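Local coordinates for protein cellulose hydrolase (Bacillus licheniformis, PDB 4YZT) that hydrolyses beta-1,4-glucosidic links of cellulose as a three-module family 5 endoglucanase, here holding cellotetraose, at residues 278-283 and 341-346; 285-290 and 321-326; 289-294 and 328-333; 415-418 and 422-425. All blocks are in the same frame, centred on the assembly; numbering follows the deposited sequence.

Interaction 1 of 4, residues 278-283 and 341-346; sequences NEKHSK and PADLFI
His281 and Ala342 bring the first turn of helix 280-296 up to the short break in strand 338-347, with their CA atoms 5.5 Å apart. Ala342 turns its methyl toward the helix, where its CB lies 3.9 Å from Lys280 CB. The charged part of the contact is a salt bridge from Lys280 NZ to Asp343 OD1, 3.2 Å long. NZ comes in on the syn side of that oxygen, 25° out of the carboxylate plane. The lysine chain is extended beyond CG, and it crosses the aspartate side chain at about a right angle. NZ has a second acidic partner in Asp427. A leucine in place of Lys280 would probably leave both aspartates without their shared positive mate at this junction. A water adds a second bridge: it accepts from Lys280 N and donates to Asp343 OD2. Glu279 N-caps the helix, its OE1 accepting from Ser282 N at 2.9 Å. Ser282 OG also donates to OE1, from the other face of the carboxylate. The contact joins the helix that follows barrel strand 267-272 to strand 338-347 of the X2 module. That strand pairs with strand 424-431, and His281 ND1 bonds Ile339 O beside the contact.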
loop_
_atom_site.group_PDB
_atom_site.type_symbol
_atom_site.label_atom_id
_atom_site.label_comp_id
_atom_site.label_asym_id
_atom_site.label_seq_id
_atom_site.Cartn_x
_atom_site.Cartn_y
_atom_site.Cartn_z
ATOM N N ASN A 278 -8.533 -5.197 -3.485
ATOM C CA ASN A 278 -9.765 -4.630 -2.923
ATOM C C ASN A 278 -10.606 -5.558 -2.039
ATOM O O ASN A 278 -11.526 -5.094 -1.374
ATOM C CB ASN A 278 -10.649 -4.065 -4.057
ATOM C CG ASN A 278 -11.299 -5.145 -4.924
ATOM O OD1 ASN A 278 -10.846 -6.288 -4.987
ATOM N ND2 ASN A 278 -12.360 -4.763 -5.627
ATOM N N GLU A 279 -10.307 -6.851 -2.008
ATOM C CA GLU A 279 -11.098 -7.746 -1.172
ATOM C C GLU A 279 -10.794 -7.435 0.291
ATOM O O GLU A 279 -9.637 -7.475 0.715
ATOM C CB GLU A 279 -10.825 -9.219 -1.509
ATOM C CG GLU A 279 -11.987 -10.163 -1.173
ATOM C CD GLU A 279 -11.650 -11.165 -0.065
ATOM O OE1 GLU A 279 -10.618 -10.985 0.606
ATOM O OE2 GLU A 279 -12.413 -12.141 0.118
ATOM N N LYS A 280 -11.840 -7.084 1.036
ATOM C CA LYS A 280 -11.734 -6.637 2.421
ATOM C C LYS A 280 -11.042 -7.589 3.368
ATOM O O LYS A 280 -10.123 -7.201 4.068
ATOM C CB LYS A 280 -13.121 -6.372 2.991
ATOM C CG LYS A 280 -13.417 -4.929 3.237
ATOM C CD LYS A 280 -14.866 -4.753 3.692
ATOM C CE LYS A 280 -15.360 -3.399 3.303
ATOM N NZ LYS A 280 -16.842 -3.320 3.425
ATOM N N HIS A 281 -11.546 -8.817 3.433
ATOM C CA HIS A 281 -11.027 -9.783 4.391
ATOM C C HIS A 281 -9.533 -10.006 4.181
ATOM O O HIS A 281 -8.752 -9.966 5.120
ATOM C CB HIS A 281 -11.762 -11.115 4.289
ATOM C CG HIS A 281 -11.141 -12.184 5.127
ATOM N ND1 HIS A 281 -11.439 -12.344 6.462
ATOM C CD2 HIS A 281 -10.194 -13.109 4.837
ATOM C CE1 HIS A 281 -10.725 -13.342 6.952
ATOM N NE2 HIS A 281 -9.955 -13.818 5.988
ATOM N N SER A 282 -9.136 -10.246 2.941
ATOM C CA SER A 282 -7.723 -10.461 2.654
ATOM C C SER A 282 -6.912 -9.232 3.019
ATOM O O SER A 282 -5.855 -9.342 3.631
ATOM C CB SER A 282 -7.513 -10.811 1.189
ATOM O OG SER A 282 -8.099 -12.069 0.881
ATOM N N LYS A 283 -7.402 -8.061 2.636
ATOM C CA LYS A 283 -6.667 -6.829 2.908
ATOM C C LYS A 283 -6.454 -6.609 4.409
ATOM O O LYS A 283 -5.360 -6.241 4.844
ATOM C CB LYS A 283 -7.394 -5.632 2.301
ATOM C CG LYS A 283 -6.593 -4.338 2.365
ATOM C CD LYS A 283 -7.523 -3.124 2.369
ATOM C CE LYS A 283 -8.254 -2.933 1.060
ATOM N NZ LYS A 283 -9.304 -1.854 1.203
ATOM N N PRO A 341 -17.132 -13.886 6.863
ATOM C CA PRO A 341 -16.793 -12.887 5.850
ATOM C C PRO A 341 -16.866 -11.462 6.371
ATOM O O PRO A 341 -17.546 -11.206 7.362
ATOM C CB PRO A 341 -17.864 -13.118 4.772
ATOM C CG PRO A 341 -19.069 -13.533 5.560
ATOM C CD PRO A 341 -18.542 -14.316 6.759
ATOM N N ALA A 342 -16.190 -10.548 5.691
ATOM C CA ALA A 342 -16.296 -9.128 5.996
ATOM C C ALA A 342 -17.387 -8.482 5.153
ATOM O O ALA A 342 -17.957 -7.462 5.531
ATOM C CB ALA A 342 -14.962 -8.431 5.768
ATOM N N ASP A 343 -17.645 -9.069 3.988
ATOM C CA ASP A 343 -18.747 -8.649 3.129
ATOM C C ASP A 343 -19.733 -9.792 2.972
ATOM O O ASP A 343 -19.387 -10.852 2.445
ATOM C CB ASP A 343 -18.236 -8.214 1.757
ATOM C CG ASP A 343 -17.797 -6.762 1.721
ATOM O OD1 ASP A 343 -18.400 -5.917 2.421
ATOM O OD2 ASP A 343 -16.847 -6.459 0.970
ATOM N N LEU A 344 -20.963 -9.587 3.427
ATOM C CA LEU A 344 -21.977 -10.619 3.289
ATOM C C LEU A 344 -22.919 -10.286 2.127
ATOM O O LEU A 344 -23.658 -9.304 2.189
ATOM C CB LEU A 344 -22.753 -10.775 4.595
ATOM C CG LEU A 344 -23.877 -11.807 4.563
ATOM C CD1 LEU A 344 -23.275 -13.166 4.229
ATOM C CD2 LEU A 344 -24.606 -11.840 5.897
ATOM N N PHE A 345 -22.872 -11.102 1.072
ATOM C CA PHE A 345 -23.710 -10.922 -0.113
ATOM C C PHE A 345 -24.978 -11.776 -0.046
ATOM O O PHE A 345 -24.909 -12.997 0.090
ATOM C CB PHE A 345 -22.931 -11.274 -1.389
ATOM C CG PHE A 345 -21.833 -10.306 -1.730
ATOM C CD1 PHE A 345 -22.083 -9.208 -2.545
ATOM C CD2 PHE A 345 -20.548 -10.495 -1.247
ATOM C CE1 PHE A 345 -21.056 -8.316 -2.872
ATOM C CE2 PHE A 345 -19.528 -9.606 -1.567
ATOM C CZ PHE A 345 -19.781 -8.526 -2.381
ATOM N N ILE A 346 -26.135 -11.132 -0.133
ATOM C CA ILE A 346 -27.407 -11.842 -0.148
ATOM C C ILE A 346 -28.117 -11.532 -1.468
ATOM O O ILE A 346 -28.302 -10.367 -1.819
ATOM C CB ILE A 346 -28.292 -11.444 1.073
ATOM C CG1 ILE A 346 -27.662 -11.967 2.366
ATOM C CG2 ILE A 346 -29.712 -11.985 0.928
ATOM C CD1 ILE A 346 -28.225 -11.346 3.605
HETATM O O HOH W 1 -14.791 -7.502 0.045
#

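Interaction 2 of 4, residues 285-290 and 321-326; sequences LYHDTF and PVVKEI
His287 and Val323 form the CH-pi part of this contact between helices 280-296 and 321-330. These are neighbouring helices around the TIM barrel, the first after strand 267-272 and the second after strand 299-303. Their short axes run 8° apart, nearly parallel, and approach to 9.4 Å. Val323 CG2 lies over one face of the imidazole, 3.8 Å from the ring centroid. It is offset toward the rim, with its closest ring approach of 3.6 Å to His287 ND1. With CG1 set between the backbone N and the carbonyl carbon (chi1 77°), CG2 falls anti to N and points at the ring.

The remaining packing is aliphatic. Ile326 CG2 sits against the flank of helix 280-296, 3.7 Å from Asp288 CB and also near Asp288 CA. The isoleucine and aspartate side chains cross at about a right angle.

No hydrogen bond spans the two segments. The polar ends bond elsewhere: His287 ND1 to Lys283 O, and Asp288 OD1 to Asn336 ND2. The bond at ND1 helps fix the turn of the imidazole, and the ring also meets that of Trp303. A serine in place of His287 would probably leave Val323 CG2 without its ring face and open a gap between the helices.

The chemistry is thus divided. Apolar groups join the helices, while the buried polar atoms are satisfied by partners beside the contact.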
loop_
_atom_site.group_PDB
_atom_site.type_symbol
_atom_site.label_atom_id
_atom_site.label_comp_id
_atom_site.label_asym_id
_atom_site.label_seq_id
_atom_site.Cartn_x
_atom_site.Cartn_y
_atom_site.Cartn_z
ATOM N N LEU A 285 -6.602 -8.936 6.870
ATOM C CA LEU A 285 -5.703 -10.002 7.323
ATOM C C LEU A 285 -4.231 -9.750 6.942
ATOM O O LEU A 285 -3.323 -10.006 7.730
ATOM C CB LEU A 285 -6.165 -11.346 6.756
ATOM C CG LEU A 285 -5.396 -12.586 7.227
ATOM C CD1 LEU A 285 -5.544 -12.750 8.749
ATOM C CD2 LEU A 285 -5.894 -13.822 6.512
ATOM N N TYR A 286 -4.002 -9.285 5.722
ATOM C CA TYR A 286 -2.651 -8.984 5.258
ATOM C C TYR A 286 -2.009 -7.894 6.120
ATOM O O TYR A 286 -0.875 -8.038 6.601
ATOM C CB TYR A 286 -2.676 -8.564 3.783
ATOM C CG TYR A 286 -1.301 -8.318 3.198
ATOM C CD1 TYR A 286 -0.705 -7.065 3.273
ATOM C CD2 TYR A 286 -0.585 -9.348 2.589
ATOM C CE1 TYR A 286 0.559 -6.841 2.753
ATOM C CE2 TYR A 286 0.667 -9.120 2.063
ATOM C CZ TYR A 286 1.234 -7.877 2.156
ATOM O OH TYR A 286 2.492 -7.651 1.635
ATOM N N HIS A 287 -2.735 -6.804 6.338
ATOM C CA HIS A 287 -2.155 -5.701 7.095
ATOM C C HIS A 287 -1.920 -6.087 8.558
ATOM O O HIS A 287 -0.848 -5.815 9.107
ATOM C CB HIS A 287 -3.034 -4.458 6.987
ATOM C CG HIS A 287 -2.874 -3.726 5.689
ATOM N ND1 HIS A 287 -3.508 -4.117 4.530
ATOM C CD2 HIS A 287 -2.139 -2.632 5.365
ATOM C CE1 HIS A 287 -3.180 -3.294 3.548
ATOM N NE2 HIS A 287 -2.348 -2.384 4.027
ATOM N N ASP A 288 -2.890 -6.739 9.192
ATOM C CA ASP A 288 -2.709 -7.146 10.580
ATOM C C ASP A 288 -1.542 -8.113 10.729
ATOM O O ASP A 288 -0.741 -7.995 11.653
ATOM C CB ASP A 288 -3.973 -7.800 11.145
ATOM C CG ASP A 288 -3.783 -8.262 12.576
ATOM O OD1 ASP A 288 -3.769 -7.405 13.491
ATOM O OD2 ASP A 288 -3.623 -9.482 12.791
ATOM N N THR A 289 -1.446 -9.062 9.803
ATOM C CA THR A 289 -0.409 -10.080 9.882
ATOM C C THR A 289 0.961 -9.455 9.680
ATOM O O THR A 289 1.876 -9.698 10.474
ATOM C CB THR A 289 -0.620 -11.196 8.838
ATOM O OG1 THR A 289 -1.907 -11.796 9.040
ATOM C CG2 THR A 289 0.456 -12.267 8.960
ATOM N N PHE A 290 1.108 -8.647 8.629
ATOM C CA PHE A 290 2.408 -8.041 8.377
ATOM C C PHE A 290 2.829 -7.064 9.471
ATOM O O PHE A 290 3.978 -7.087 9.911
ATOM C CB PHE A 290 2.460 -7.314 7.034
ATOM C CG PHE A 290 3.821 -6.772 6.737
ATOM C CD1 PHE A 290 4.846 -7.631 6.368
ATOM C CD2 PHE A 290 4.096 -5.415 6.876
ATOM C CE1 PHE A 290 6.120 -7.153 6.131
ATOM C CE2 PHE A 290 5.368 -4.925 6.632
ATOM C CZ PHE A 290 6.378 -5.791 6.261
ATOM N N PRO A 321 -11.662 2.647 6.820
ATOM C CA PRO A 321 -11.290 3.050 8.176
ATOM C C PRO A 321 -10.835 1.871 9.024
ATOM O O PRO A 321 -10.032 2.050 9.941
ATOM C CB PRO A 321 -12.585 3.636 8.736
ATOM C CG PRO A 321 -13.388 3.977 7.545
ATOM C CD PRO A 321 -13.070 2.969 6.521
ATOM N N VAL A 322 -11.368 0.689 8.737
ATOM C CA VAL A 322 -11.020 -0.501 9.505
ATOM C C VAL A 322 -9.558 -0.882 9.293
ATOM O O VAL A 322 -8.842 -1.149 10.264
ATOM C CB VAL A 322 -11.924 -1.693 9.140
ATOM C CG1 VAL A 322 -11.396 -2.983 9.757
ATOM C CG2 VAL A 322 -13.364 -1.409 9.568
ATOM N N VAL A 323 -9.102 -0.907 8.040
ATOM C CA VAL A 323 -7.718 -1.301 7.800
ATOM C C VAL A 323 -6.774 -0.271 8.455
ATOM O O VAL A 323 -5.731 -0.647 9.001
ATOM C CB VAL A 323 -7.410 -1.479 6.294
ATOM C CG1 VAL A 323 -7.230 -0.126 5.586
ATOM C CG2 VAL A 323 -6.174 -2.334 6.111
ATOM N N LYS A 324 -7.155 1.004 8.442
ATOM C CA LYS A 324 -6.382 2.033 9.133
ATOM C C LYS A 324 -6.296 1.753 10.635
ATOM O O LYS A 324 -5.223 1.841 11.234
ATOM C CB LYS A 324 -6.986 3.427 8.914
ATOM C CG LYS A 324 -6.219 4.564 9.635
ATOM C CD LYS A 324 -6.871 4.997 10.949
ATOM C CE LYS A 324 -8.158 5.757 10.715
ATOM N NZ LYS A 324 -8.708 6.345 11.979
ATOM N N GLU A 325 -7.430 1.425 11.246
ATOM C CA GLU A 325 -7.437 1.164 12.677
ATOM C C GLU A 325 -6.616 -0.083 13.007
ATOM O O GLU A 325 -5.952 -0.133 14.047
ATOM C CB GLU A 325 -8.867 1.010 13.210
ATOM C CG GLU A 325 -9.758 2.246 13.056
ATOM C CD GLU A 325 -9.256 3.488 13.789
ATOM O OE1 GLU A 325 -8.308 3.399 14.603
ATOM O OE2 GLU A 325 -9.844 4.569 13.558
ATOM N N ILE A 326 -6.652 -1.072 12.117
ATOM C CA ILE A 326 -5.839 -2.263 12.274
ATOM C C ILE A 326 -4.353 -1.895 12.318
ATOM O O ILE A 326 -3.623 -2.378 13.176
ATOM C CB ILE A 326 -6.112 -3.278 11.148
ATOM C CG1 ILE A 326 -7.406 -4.036 11.450
ATOM C CG2 ILE A 326 -4.963 -4.263 11.003
ATOM C CD1 ILE A 326 -7.923 -4.876 10.285
#

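Interaction 3 of 4, residues 289-294 and 328-333; sequences TFVRLA and IQAGRG
Val291 presses one methyl against the last turn of helix 321-330. Its CG1 is 3.6 Å from Ala330 CB, and it lies even nearer the backbone that follows, 3.4 Å from Gly331 N. This methyl is anti to the valine's own backbone N (chi1 177°), which carries it across to the neighbouring helix. Ala330 CB points back and also lies 3.8 Å from Val291 CB. The small alanine lets the backbones come close, with Arg292 CA and Ala330 CA 5.4 Å apart. Arg292 adds the edge of the contact through its aliphatic part, with CG 4.0 Å from Ala330 CB.

The next shell holds these groups in place. The arginine chain bends at chi3 (-75°), and its NE forms a salt bridge with Asp288 on the same helix. On the other side, Ala330 to Gly333 make a type I turn. Gly333, with positive phi, is the C-prime residue of a Schellman motif that closes the helix. Its N bonds Ala330 O at 2.9 Å, and Val334 N bonds Gln329 O. Within this helix end, Arg332 NH1 also donates to Ile328 O.

On its barrel side Val291 touches Tyr272 of strand 267-272 and Pro301 of strand 299-303. Leu293, on the same helix, packs on helix 243-261. The contact therefore sits on the outer layer of the TIM barrel.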
loop_
_atom_site.group_PDB
_atom_site.type_symbol
_atom_site.label_atom_id
_atom_site.label_comp_id
_atom_site.label_asym_id
_atom_site.label_seq_id
_atom_site.Cartn_x
_atom_site.Cartn_y
_atom_site.Cartn_z
ATOM N N THR A 289 -1.446 -9.062 9.803
ATOM C CA THR A 289 -0.409 -10.080 9.882
ATOM C C THR A 289 0.961 -9.455 9.680
ATOM O O THR A 289 1.876 -9.698 10.474
ATOM C CB THR A 289 -0.620 -11.196 8.838
ATOM O OG1 THR A 289 -1.907 -11.796 9.040
ATOM C CG2 THR A 289 0.456 -12.267 8.960
ATOM N N PHE A 290 1.108 -8.647 8.629
ATOM C CA PHE A 290 2.408 -8.041 8.377
ATOM C C PHE A 290 2.829 -7.064 9.471
ATOM O O PHE A 290 3.978 -7.087 9.911
ATOM C CB PHE A 290 2.460 -7.314 7.034
ATOM C CG PHE A 290 3.821 -6.772 6.737
ATOM C CD1 PHE A 290 4.846 -7.631 6.368
ATOM C CD2 PHE A 290 4.096 -5.415 6.876
ATOM C CE1 PHE A 290 6.120 -7.153 6.131
ATOM C CE2 PHE A 290 5.368 -4.925 6.632
ATOM C CZ PHE A 290 6.378 -5.791 6.261
ATOM N N VAL A 291 1.925 -6.200 9.911
ATOM C CA VAL A 291 2.331 -5.212 10.905
ATOM C C VAL A 291 2.668 -5.894 12.237
ATOM O O VAL A 291 3.622 -5.493 12.910
ATOM C CB VAL A 291 1.251 -4.126 11.098
ATOM C CG1 VAL A 291 1.667 -3.132 12.212
ATOM C CG2 VAL A 291 1.053 -3.389 9.788
ATOM N N ARG A 292 1.914 -6.930 12.605
ATOM C CA ARG A 292 2.224 -7.665 13.834
ATOM C C ARG A 292 3.579 -8.357 13.729
ATOM O O ARG A 292 4.311 -8.424 14.702
ATOM C CB ARG A 292 1.130 -8.690 14.178
ATOM C CG ARG A 292 -0.158 -8.050 14.702
ATOM C CD ARG A 292 -0.984 -8.985 15.581
ATOM N NE ARG A 292 -1.696 -10.022 14.835
ATOM C CZ ARG A 292 -1.256 -11.268 14.670
ATOM N NH1 ARG A 292 -0.092 -11.635 15.189
ATOM N NH2 ARG A 292 -1.977 -12.146 13.979
ATOM N N LEU A 293 3.917 -8.872 12.550
ATOM C CA LEU A 293 5.219 -9.509 12.368
ATOM C C LEU A 293 6.359 -8.486 12.450
ATOM O O LEU A 293 7.384 -8.746 13.087
ATOM C CB LEU A 293 5.275 -10.267 11.042
ATOM C CG LEU A 293 4.503 -11.585 10.996
ATOM C CD1 LEU A 293 4.394 -12.108 9.543
ATOM C CD2 LEU A 293 5.191 -12.612 11.899
ATOM N N ALA A 294 6.180 -7.328 11.819
ATOM C CA ALA A 294 7.160 -6.248 11.937
ATOM C C ALA A 294 7.353 -5.860 13.413
ATOM O O ALA A 294 8.475 -5.728 13.902
ATOM C CB ALA A 294 6.729 -5.042 11.117
ATOM N N ILE A 328 -2.945 1.031 13.093
ATOM C CA ILE A 328 -2.732 1.791 14.321
ATOM C C ILE A 328 -2.572 0.897 15.561
ATOM O O ILE A 328 -1.672 1.103 16.382
ATOM C CB ILE A 328 -3.905 2.772 14.535
ATOM C CG1 ILE A 328 -3.880 3.824 13.425
ATOM C CG2 ILE A 328 -3.858 3.415 15.930
ATOM C CD1 ILE A 328 -2.555 4.543 13.305
ATOM N N GLN A 329 -3.446 -0.094 15.691
ATOM C CA GLN A 329 -3.397 -1.003 16.837
ATOM C C GLN A 329 -2.227 -1.992 16.709
ATOM O O GLN A 329 -1.424 -2.156 17.633
ATOM C CB GLN A 329 -4.726 -1.748 16.966
ATOM C CG GLN A 329 -5.898 -0.827 17.294
ATOM C CD GLN A 329 -5.747 -0.179 18.653
ATOM O OE1 GLN A 329 -5.313 -0.820 19.610
ATOM N NE2 GLN A 329 -6.108 1.102 18.749
ATOM N N ALA A 330 -2.121 -2.634 15.551
ATOM C CA ALA A 330 -1.059 -3.605 15.343
ATOM C C ALA A 330 0.325 -2.952 15.459
ATOM O O ALA A 330 1.267 -3.572 15.948
ATOM C CB ALA A 330 -1.219 -4.285 13.989
ATOM N N GLY A 331 0.437 -1.700 15.030
ATOM C CA GLY A 331 1.706 -0.994 15.082
ATOM C C GLY A 331 2.114 -0.630 16.499
ATOM O O GLY A 331 3.269 -0.245 16.729
ATOM N N ARG A 332 1.167 -0.734 17.438
ATOM C CA ARG A 332 1.447 -0.569 18.868
ATOM C C ARG A 332 1.536 -1.913 19.590
ATOM O O ARG A 332 1.557 -1.965 20.825
ATOM C CB ARG A 332 0.367 0.300 19.521
ATOM C CG ARG A 332 0.499 1.769 19.190
ATOM C CD ARG A 332 -0.738 2.575 19.604
ATOM N NE ARG A 332 -0.460 4.007 19.525
ATOM C CZ ARG A 332 -0.462 4.714 18.395
ATOM N NH1 ARG A 332 -0.741 4.114 17.237
ATOM N NH2 ARG A 332 -0.184 6.018 18.419
ATOM N N GLY A 333 1.570 -2.997 18.820
ATOM C CA GLY A 333 1.703 -4.333 19.382
ATOM C C GLY A 333 0.408 -4.948 19.885
ATOM O O GLY A 333 0.433 -5.889 20.671
#

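Interaction 4 of 4, residues 415-418 and 422-425; sequences TFTF and ASQV
Phe416 and Gln424 tie together a beta hairpin of the X2 module through two backbone hydrogen bonds. Phe416 N donates to Gln424 O at 2.7 Å. The return bond, Gln424 N to Phe416 O, is 2.9 Å long. This is an antiparallel hydrogen-bonded pair, and Thr415 with Val425 is the adjacent non-hydrogen-bonded one. Thr415 CA makes a further CA-H...O contact with Gln424 O at 3.4 Å. Toward the turn a water takes over: it accepts from Phe418 N and hydrogen-bonds Ser423 OG.

The side chains separate onto two faces. On the face of Thr415 and Val425, Thr415 OG1 lies 4.0 Å from Val425 CG2, and Thr415 CG2 packs on Ser423 CB. On the other face are Phe416 and Gln424. The Gln424 chain bends at chi2 (-83°), and its OE1 accepts from Ile339 N on neighbouring strand 338-347. Gln424 also touches Val322 and Ile326 of helix 321-330, so the hairpin packs against the catalytic module. Beside them the Phe418 ring approaches the glutamine obliquely, with CE2 4.0 Å from Gln424 CG.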
loop_
_atom_site.group_PDB
_atom_site.type_symbol
_atom_site.label_atom_id
_atom_site.label_comp_id
_atom_site.label_asym_id
_atom_site.label_seq_id
_atom_site.Cartn_x
_atom_site.Cartn_y
_atom_site.Cartn_z
ATOM N N THR A 415 -21.154 -3.824 13.331
ATOM C CA THR A 415 -19.871 -3.542 13.958
ATOM C C THR A 415 -19.610 -4.512 15.111
ATOM O O THR A 415 -20.307 -4.490 16.123
ATOM C CB THR A 415 -19.806 -2.088 14.476
ATOM O OG1 THR A 415 -19.945 -1.182 13.374
ATOM C CG2 THR A 415 -18.477 -1.814 15.170
ATOM N N PHE A 416 -18.614 -5.378 14.938
ATOM C CA PHE A 416 -18.182 -6.286 15.990
ATOM C C PHE A 416 -17.124 -5.577 16.826
ATOM O O PHE A 416 -16.068 -5.221 16.301
ATOM C CB PHE A 416 -17.599 -7.589 15.417
ATOM C CG PHE A 416 -18.584 -8.420 14.614
ATOM C CD1 PHE A 416 -19.061 -7.976 13.386
ATOM C CD2 PHE A 416 -18.992 -9.665 15.069
ATOM C CE1 PHE A 416 -19.957 -8.742 12.649
ATOM C CE2 PHE A 416 -19.881 -10.440 14.331
ATOM C CZ PHE A 416 -20.366 -9.978 13.122
ATOM N N THR A 417 -17.408 -5.358 18.110
ATOM C CA THR A 417 -16.451 -4.689 18.982
ATOM C C THR A 417 -15.711 -5.715 19.817
ATOM O O THR A 417 -16.260 -6.769 20.136
ATOM C CB THR A 417 -17.136 -3.665 19.919
ATOM O OG1 THR A 417 -18.041 -4.340 20.803
ATOM C CG2 THR A 417 -17.901 -2.631 19.117
ATOM N N PHE A 418 -14.465 -5.408 20.164
ATOM C CA PHE A 418 -13.656 -6.305 20.985
ATOM C C PHE A 418 -13.077 -5.517 22.154
ATOM O O PHE A 418 -12.972 -4.297 22.082
ATOM C CB PHE A 418 -12.560 -6.969 20.133
ATOM C CG PHE A 418 -13.117 -7.773 18.986
ATOM C CD1 PHE A 418 -13.439 -9.111 19.152
ATOM C CD2 PHE A 418 -13.368 -7.176 17.758
ATOM C CE1 PHE A 418 -13.976 -9.845 18.102
ATOM C CE2 PHE A 418 -13.913 -7.908 16.710
ATOM C CZ PHE A 418 -14.218 -9.239 16.890
ATOM N N ALA A 422 -8.845 -3.277 17.071
ATOM C CA ALA A 422 -9.816 -2.610 16.212
ATOM C C ALA A 422 -11.168 -3.334 16.152
ATOM O O ALA A 422 -11.242 -4.553 16.290
ATOM C CB ALA A 422 -9.235 -2.464 14.814
ATOM N N SER A 423 -12.241 -2.574 15.950
ATOM C CA SER A 423 -13.529 -3.182 15.652
ATOM C C SER A 423 -13.536 -3.714 14.220
ATOM O O SER A 423 -12.824 -3.211 13.358
ATOM C CB SER A 423 -14.670 -2.181 15.831
ATOM O OG SER A 423 -14.836 -1.836 17.196
ATOM N N GLN A 424 -14.346 -4.733 13.985
ATOM C CA GLN A 424 -14.550 -5.260 12.642
ATOM C C GLN A 424 -15.937 -4.833 12.165
ATOM O O GLN A 424 -16.899 -4.853 12.938
ATOM C CB GLN A 424 -14.412 -6.779 12.645
ATOM C CG GLN A 424 -12.993 -7.273 12.882
ATOM C CD GLN A 424 -12.175 -7.265 11.611
ATOM O OE1 GLN A 424 -12.326 -8.133 10.750
ATOM N NE2 GLN A 424 -11.328 -6.263 11.467
ATOM N N VAL A 425 -16.031 -4.433 10.903
ATOM C CA VAL A 425 -17.304 -4.011 10.314
ATOM C C VAL A 425 -17.721 -4.900 9.136
ATOM O O VAL A 425 -17.006 -4.991 8.141
ATOM C CB VAL A 425 -17.231 -2.564 9.815
ATOM C CG1 VAL A 425 -18.549 -2.164 9.149
ATOM C CG2 VAL A 425 -16.855 -1.617 10.951
HETATM O O HOH W 2 -13.335 -3.138 19.181
#

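Interactions 1, 2 and 3 follow helix 280-296 from its first turn toward its end. Interactions 2 and 3 are closest, with centres 8 Å apart, and Asp288 OD1 of one lies 4.1 Å from Ala330 CB of the other. Interaction 1 meets interaction 2 where Lys283 CD packs on Val323 CG2. Interaction 4 reaches helix 321-330 from the X2 side: Val322 CG2 is 3.8 Å from Val425 CG2. It shares a sheet with interaction 1. Interaction 1 and this touch of interaction 4 join the X2 module to the barrel's flank; interactions 2 and 3 pack the two barrel helices together. The sugar site is apart: the His287 side chain is about 13 Å from a bound glucose unit.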